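Side-chain contacts in alcohol dehydrogenase IV (Corynebacterium glutamicum, PDB 3IV7), which probably reduces maleylacetate with a nicotinamide cofactor, as an iron-containing alcohol dehydrogenase: residues 177-180 / 181-185; 231-235 / 236-240; 311-315 / 316-320. All coordinates share one frame; numbering follows the deposited sequence.

Interaction 1. Residues 177-180 / 181-185; sequences HCID and SLWGP
W183 folds back over the last turn of helix 164-181, whose chain leaves through a type I beta turn from S181 to G184, and its indole meets the carboxylate of D180. The two flat groups cross nearly at right angles, planes 76° apart. W183 NE1 gives its hydrogen to D180 OD1 at 2.7 Å, reaching the oxygen on its anti side and somewhat out of the carboxylate plane. The torsion of W183 (chi1 48°) sets CG between its own N and carbonyl carbon, which turns one indole face onto the backbone: I179 O lies 3.7 Å above the ring plane, offset toward the rim. At the six-membered end, I179 runs alongside the indole, CG2 3.5 Å from W183 CH2, and L268 of helix 256-271 packs against both side chains. The other carboxylate oxygen, D180 OD2, bonds H242, which also pairs with H177 ND1, so D180 is held from two directions and belongs to a small polar network with both histidines. The hydroxyl of S181 turns back along the helix: S181 OG donates to H177 O at 2.6 Å, nearly in line with the C=O bond.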
loop_
_atom_site.group_PDB
_atom_site.type_symbol
_atom_site.label_atom_id
_atom_site.label_comp_id
_atom_site.label_asym_id
_atom_site.label_seq_id
_atom_site.Cartn_x
_atom_site.Cartn_y
_atom_site.Cartn_z
ATOM N N HIS A 177 -5.479 2.464 -15.472
ATOM C CA HIS A 177 -5.827 2.321 -14.056
ATOM C C HIS A 177 -5.011 3.345 -13.257
ATOM O O HIS A 177 -5.547 4.036 -12.402
ATOM C CB HIS A 177 -5.555 0.896 -13.532
ATOM C CG HIS A 177 -6.470 -0.157 -14.085
ATOM N ND1 HIS A 177 -7.768 0.111 -14.478
ATOM C CD2 HIS A 177 -6.324 -1.503 -14.168
ATOM C CE1 HIS A 177 -8.348 -1.016 -14.866
ATOM N NE2 HIS A 177 -7.496 -2.010 -14.681
ATOM N N CYS A 178 -3.728 3.495 -13.586
ATOM C CA CYS A 178 -2.891 4.453 -12.877
ATOM C C CYS A 178 -3.329 5.865 -13.143
ATOM O O CYS A 178 -3.547 6.630 -12.231
ATOM C CB CYS A 178 -1.423 4.348 -13.302
ATOM S SG CYS A 178 -0.650 2.813 -13.016
ATOM N N ILE A 179 -3.376 6.229 -14.408
ATOM C CA ILE A 179 -3.593 7.618 -14.780
ATOM C C ILE A 179 -4.963 8.168 -14.387
ATOM O O ILE A 179 -5.057 9.213 -13.772
ATOM C CB ILE A 179 -3.264 7.868 -16.274
ATOM C CG1 ILE A 179 -1.744 7.660 -16.480
ATOM C CG2 ILE A 179 -3.674 9.328 -16.659
ATOM C CD1 ILE A 179 -1.227 7.745 -17.939
ATOM N N ASP A 180 -6.021 7.442 -14.702
ATOM C CA ASP A 180 -7.374 7.894 -14.331
ATOM C C ASP A 180 -7.487 8.030 -12.801
ATOM O O ASP A 180 -8.156 8.946 -12.300
ATOM C CB ASP A 180 -8.389 6.921 -14.826
ATOM C CG ASP A 180 -9.748 7.540 -15.076
ATOM O OD1 ASP A 180 -9.855 8.763 -15.413
ATOM O OD2 ASP A 180 -10.715 6.741 -15.052
ATOM N N SER A 181 -6.788 7.147 -12.072
ATOM C CA SER A 181 -6.834 7.142 -10.617
ATOM C C SER A 181 -6.259 8.436 -10.010
ATOM O O SER A 181 -6.631 8.829 -8.892
ATOM C CB SER A 181 -6.125 5.910 -10.067
ATOM O OG SER A 181 -6.911 4.720 -10.270
ATOM N N LEU A 182 -5.378 9.103 -10.759
ATOM C CA LEU A 182 -4.791 10.360 -10.327
ATOM C C LEU A 182 -5.807 11.482 -10.117
ATOM O O LEU A 182 -5.540 12.412 -9.362
ATOM C CB LEU A 182 -3.677 10.801 -11.285
ATOM C CG LEU A 182 -2.458 9.855 -11.315
ATOM C CD1 LEU A 182 -1.417 10.320 -12.300
ATOM C CD2 LEU A 182 -1.868 9.706 -9.904
ATOM N N TRP A 183 -6.944 11.418 -10.821
ATOM C CA TRP A 183 -8.057 12.365 -10.595
ATOM C C TRP A 183 -9.341 11.551 -10.308
ATOM O O TRP A 183 -10.450 11.996 -10.583
ATOM C CB TRP A 183 -8.248 13.325 -11.802
ATOM C CG TRP A 183 -8.265 12.623 -13.085
ATOM C CD1 TRP A 183 -9.220 11.741 -13.523
ATOM C CD2 TRP A 183 -7.253 12.645 -14.096
ATOM N NE1 TRP A 183 -8.846 11.197 -14.721
ATOM C CE2 TRP A 183 -7.649 11.737 -15.103
ATOM C CE3 TRP A 183 -6.052 13.327 -14.248
ATOM C CZ2 TRP A 183 -6.884 11.501 -16.233
ATOM C CZ3 TRP A 183 -5.312 13.110 -15.383
ATOM C CH2 TRP A 183 -5.729 12.197 -16.360
ATOM N N GLY A 184 -9.167 10.355 -9.740
ATOM C CA GLY A 184 -10.297 9.472 -9.430
ATOM C C GLY A 184 -11.233 10.087 -8.394
ATOM O O GLY A 184 -10.855 11.044 -7.706
ATOM N N PRO A 185 -12.461 9.533 -8.264
ATOM C CA PRO A 185 -13.406 10.093 -7.303
ATOM C C PRO A 185 -12.904 10.039 -5.866
ATOM O O PRO A 185 -13.271 10.883 -5.091
ATOM C CB PRO A 185 -14.646 9.204 -7.466
ATOM C CG PRO A 185 -14.148 7.965 -8.148
ATOM C CD PRO A 185 -13.039 8.405 -9.003
HETATM O O HOH W 1 -9.681 5.458 -11.969
#

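Interaction 2. Residues 231-235 / 236-240; sequences VSFAS and AGSGL
F233 and S238 face each other where helix 216-236 gives way to the short connection into helix 240-250, the serine hydroxyl approaching the ring obliquely without a bond between them. The compact half is the backbone of the last helical turn. A236 N donates to S232 O at 2.7 Å, and G237 N follows with a bond of 3.0 Å to F233 O. A236 CB rests 3.5 Å from S232 O, and this methyl is buried against S181 of helix 164-181 and N191 of helix 189-211. G237 ends the helix with a positive phi of 80°, swinging the chain out of the spiral toward G239, the N-cap residue of helix 240-250.

The side-chain half is looser. F233 points its CB away from the connection, but with CG anti to N (chi1 168°) the far end of its ring returns toward S238: CE1 lies 3.6 Å and CZ 3.7 Å from S238 OG, while CD1 is 4.0 Å from G237 O. This carbonyl oxygen, too, meets the ring at a slant, and F233 and S238 are only partly buried. The ring also stacks with H177 and H242. On the helix, S232 OG bonds the backbone O of N191, and S235 OG its side-chain ND2. The chemistry is therefore divided: backbone bonds close the last helical turn before G237 departs from it, whereas between ring and hydroxyl no hydrogen bond is found, so this pair probably adds packing and little directionality.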
loop_
_atom_site.group_PDB
_atom_site.type_symbol
_atom_site.label_atom_id
_atom_site.label_comp_id
_atom_site.label_asym_id
_atom_site.label_seq_id
_atom_site.Cartn_x
_atom_site.Cartn_y
_atom_site.Cartn_z
ATOM N N VAL A 231 -4.188 -1.840 -7.594
ATOM C CA VAL A 231 -4.328 -1.510 -6.180
ATOM C C VAL A 231 -4.694 -0.014 -6.004
ATOM O O VAL A 231 -5.553 0.339 -5.183
ATOM C CB VAL A 231 -3.051 -1.838 -5.386
ATOM C CG1 VAL A 231 -3.150 -1.276 -3.945
ATOM C CG2 VAL A 231 -2.810 -3.432 -5.335
ATOM N N SER A 232 -4.062 0.848 -6.805
ATOM C CA SER A 232 -4.373 2.271 -6.806
ATOM C C SER A 232 -5.841 2.516 -7.220
ATOM O O SER A 232 -6.579 3.257 -6.571
ATOM C CB SER A 232 -3.450 2.997 -7.789
ATOM O OG SER A 232 -3.777 4.381 -7.834
ATOM N N PHE A 233 -6.228 1.875 -8.310
ATOM C CA PHE A 233 -7.555 1.985 -8.883
ATOM C C PHE A 233 -8.655 1.434 -7.953
ATOM O O PHE A 233 -9.687 2.038 -7.813
ATOM C CB PHE A 233 -7.554 1.248 -10.231
ATOM C CG PHE A 233 -8.892 1.033 -10.801
ATOM C CD1 PHE A 233 -9.604 2.076 -11.327
ATOM C CD2 PHE A 233 -9.389 -0.256 -10.960
ATOM C CE1 PHE A 233 -10.849 1.863 -11.906
ATOM C CE2 PHE A 233 -10.605 -0.462 -11.538
ATOM C CZ PHE A 233 -11.337 0.608 -12.006
ATOM N N ALA A 234 -8.383 0.317 -7.294
ATOM C CA ALA A 234 -9.326 -0.252 -6.316
ATOM C C ALA A 234 -9.642 0.782 -5.237
ATOM O O ALA A 234 -10.782 0.900 -4.781
ATOM C CB ALA A 234 -8.735 -1.541 -5.691
ATOM N N SER A 235 -8.643 1.591 -4.897
ATOM C CA SER A 235 -8.810 2.651 -3.928
ATOM C C SER A 235 -9.419 3.930 -4.523
ATOM O O SER A 235 -10.326 4.512 -3.938
ATOM C CB SER A 235 -7.470 3.002 -3.275
ATOM O OG SER A 235 -7.593 4.174 -2.447
ATOM N N ALA A 236 -8.872 4.410 -5.649
ATOM C CA ALA A 236 -9.268 5.743 -6.169
ATOM C C ALA A 236 -10.663 5.750 -6.837
ATOM O O ALA A 236 -11.291 6.790 -6.951
ATOM C CB ALA A 236 -8.228 6.280 -7.119
ATOM N N GLY A 237 -11.130 4.583 -7.237
ATOM C CA GLY A 237 -12.396 4.458 -7.922
ATOM C C GLY A 237 -12.274 4.818 -9.396
ATOM O O GLY A 237 -11.251 5.369 -9.837
ATOM N N SER A 238 -13.362 4.556 -10.137
ATOM C CA SER A 238 -13.451 4.855 -11.576
ATOM C C SER A 238 -13.629 6.296 -11.889
ATOM O O SER A 238 -14.620 6.926 -11.473
ATOM C CB SER A 238 -14.601 4.081 -12.205
ATOM O OG SER A 238 -14.334 2.708 -12.174
ATOM N N GLY A 239 -12.700 6.824 -12.684
ATOM C CA GLY A 239 -12.758 8.183 -13.149
ATOM C C GLY A 239 -13.352 8.202 -14.558
ATOM O O GLY A 239 -13.886 7.187 -15.021
ATOM N N LEU A 240 -13.247 9.348 -15.228
ATOM C CA LEU A 240 -13.794 9.528 -16.600
ATOM C C LEU A 240 -13.396 8.406 -17.575
ATOM O O LEU A 240 -14.248 7.878 -18.296
ATOM C CB LEU A 240 -13.348 10.876 -17.171
ATOM C CG LEU A 240 -13.793 11.253 -18.610
ATOM C CD1 LEU A 240 -15.314 11.310 -18.733
ATOM C CD2 LEU A 240 -13.181 12.568 -19.030
#

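Interaction 3. Residues 311-315 / 316-320; sequences YGFEA and SGIAE
F313 and I318 bring their side chains together beside the turn that leads into helix 318-326. They cross at about a right angle, F313 CE2 3.7 Å from I318 CG1, with the isoleucine carbon approaching the ring obliquely. F313 has CG anti to N (chi1 -170°), which carries the ring forward toward G317 and I318.

Next to this apolar pair, two backbone acceptors are served by successive amides. E314 O receives G317 N at 3.0 Å, and A315 O receives I318 N at 3.1 Å with a straight N-H (161°). Both are bonds between residues i and i+3. A315 O has a second partner: a water donates to it at 2.8 Å and accepts from A319 N at 2.9 Å, so the water bridges a carbonyl and an amide four residues apart that do not bond directly. The side chains E314 and S316 add little, E314 CB lying 3.9 Å from S316 OG on the exposed flank of the turn.

Helix 339-351 backs the apolar flank, with L350 against F313 and A315, and L346 and E347 against I318. F252 meets the F313 ring edge-to-face, which ties the approach to helix 318-326 to the connection between helices 240-250 and 256-271.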
loop_
_atom_site.group_PDB
_atom_site.type_symbol
_atom_site.label_atom_id
_atom_site.label_comp_id
_atom_site.label_asym_id
_atom_site.label_seq_id
_atom_site.Cartn_x
_atom_site.Cartn_y
_atom_site.Cartn_z
ATOM N N TYR A 311 -11.899 -1.002 -34.419
ATOM C CA TYR A 311 -12.665 -2.057 -33.727
ATOM C C TYR A 311 -14.147 -1.969 -34.023
ATOM O O TYR A 311 -14.951 -2.595 -33.362
ATOM C CB TYR A 311 -12.382 -2.004 -32.202
ATOM C CG TYR A 311 -10.921 -1.796 -31.957
ATOM C CD1 TYR A 311 -9.999 -2.751 -32.354
ATOM C CD2 TYR A 311 -10.439 -0.578 -31.514
ATOM C CE1 TYR A 311 -8.650 -2.540 -32.225
ATOM C CE2 TYR A 311 -9.068 -0.353 -31.378
ATOM C CZ TYR A 311 -8.191 -1.314 -31.761
ATOM O OH TYR A 311 -6.851 -1.075 -31.678
ATOM N N GLY A 312 -14.502 -1.188 -35.015
ATOM C CA GLY A 312 -15.887 -1.150 -35.493
ATOM C C GLY A 312 -16.745 -0.026 -34.924
ATOM O O GLY A 312 -17.883 0.125 -35.315
ATOM N N PHE A 313 -16.199 0.767 -34.005
ATOM C CA PHE A 313 -16.947 1.894 -33.461
ATOM C C PHE A 313 -17.159 2.905 -34.574
ATOM O O PHE A 313 -16.326 3.045 -35.427
ATOM C CB PHE A 313 -16.181 2.517 -32.292
ATOM C CG PHE A 313 -16.971 3.515 -31.525
ATOM C CD1 PHE A 313 -18.198 3.164 -30.974
ATOM C CD2 PHE A 313 -16.491 4.799 -31.327
ATOM C CE1 PHE A 313 -18.953 4.099 -30.272
ATOM C CE2 PHE A 313 -17.245 5.756 -30.594
ATOM C CZ PHE A 313 -18.462 5.407 -30.075
ATOM N N GLU A 314 -18.322 3.546 -34.597
ATOM C CA GLU A 314 -18.641 4.538 -35.614
ATOM C C GLU A 314 -19.150 5.824 -34.960
ATOM O O GLU A 314 -19.630 5.804 -33.816
ATOM C CB GLU A 314 -19.719 3.997 -36.572
ATOM C CG GLU A 314 -19.506 2.546 -36.979
ATOM C CD GLU A 314 -20.325 2.164 -38.159
ATOM O OE1 GLU A 314 -21.572 2.133 -38.042
ATOM O OE2 GLU A 314 -19.727 1.871 -39.212
ATOM N N ALA A 315 -19.038 6.932 -35.694
ATOM C CA ALA A 315 -19.492 8.236 -35.229
ATOM C C ALA A 315 -20.953 8.215 -34.813
ATOM O O ALA A 315 -21.347 8.901 -33.875
ATOM C CB ALA A 315 -19.287 9.301 -36.335
ATOM N N SER A 316 -21.764 7.451 -35.545
ATOM C CA SER A 316 -23.189 7.407 -35.294
ATOM C C SER A 316 -23.515 6.870 -33.895
ATOM O O SER A 316 -24.585 7.108 -33.399
ATOM C CB SER A 316 -23.903 6.558 -36.370
ATOM O OG SER A 316 -23.428 5.227 -36.332
ATOM N N GLY A 317 -22.595 6.134 -33.303
ATOM C CA GLY A 317 -22.753 5.600 -31.934
ATOM C C GLY A 317 -22.294 6.511 -30.786
ATOM O O GLY A 317 -22.562 6.223 -29.613
ATOM N N ILE A 318 -21.629 7.613 -31.107
ATOM C CA ILE A 318 -21.111 8.536 -30.070
ATOM C C ILE A 318 -22.240 9.215 -29.225
ATOM O O ILE A 318 -22.117 9.336 -28.012
ATOM C CB ILE A 318 -20.229 9.606 -30.699
ATOM C CG1 ILE A 318 -18.930 8.977 -31.220
ATOM C CG2 ILE A 318 -19.933 10.749 -29.698
ATOM C CD1 ILE A 318 -18.117 9.915 -32.128
ATOM N N ALA A 319 -23.310 9.673 -29.879
ATOM C CA ALA A 319 -24.429 10.303 -29.155
ATOM C C ALA A 319 -24.941 9.373 -28.017
ATOM O O ALA A 319 -25.197 9.825 -26.908
ATOM C CB ALA A 319 -25.569 10.669 -30.122
ATOM N N GLU A 320 -25.081 8.088 -28.316
ATOM C CA GLU A 320 -25.534 7.121 -27.339
ATOM C C GLU A 320 -24.463 6.892 -26.250
ATOM O O GLU A 320 -24.785 6.853 -25.041
ATOM C CB GLU A 320 -25.866 5.804 -28.022
ATOM C CG GLU A 320 -26.365 4.695 -27.066
ATOM C CD GLU A 320 -26.658 3.381 -27.797
ATOM O OE1 GLU A 320 -26.497 3.341 -29.047
ATOM O OE2 GLU A 320 -27.037 2.391 -27.124
HETATM O O HOH W 2 -23.462 10.264 -32.681
#

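Overall arrangement
Interactions 1 and 2 are neighbours, their centres 6 Å apart, and join the ends of helices 164-181 and 216-236. They touch directly: S181 OG lies 3.1 Å from F233 CA, and P185 CD lies 3.1 Å from A236 O. Interaction 1 is buried and rich in polar side-chain bonds; interaction 2 is partly buried and relies on main-chain bonds. Interaction 3 stands apart, about 12 Å from interaction 2 and about 17 Å from interaction 1 between nearest atoms. Where the first two end helices, it begins one, near the surface, with water completing its backbone bonding.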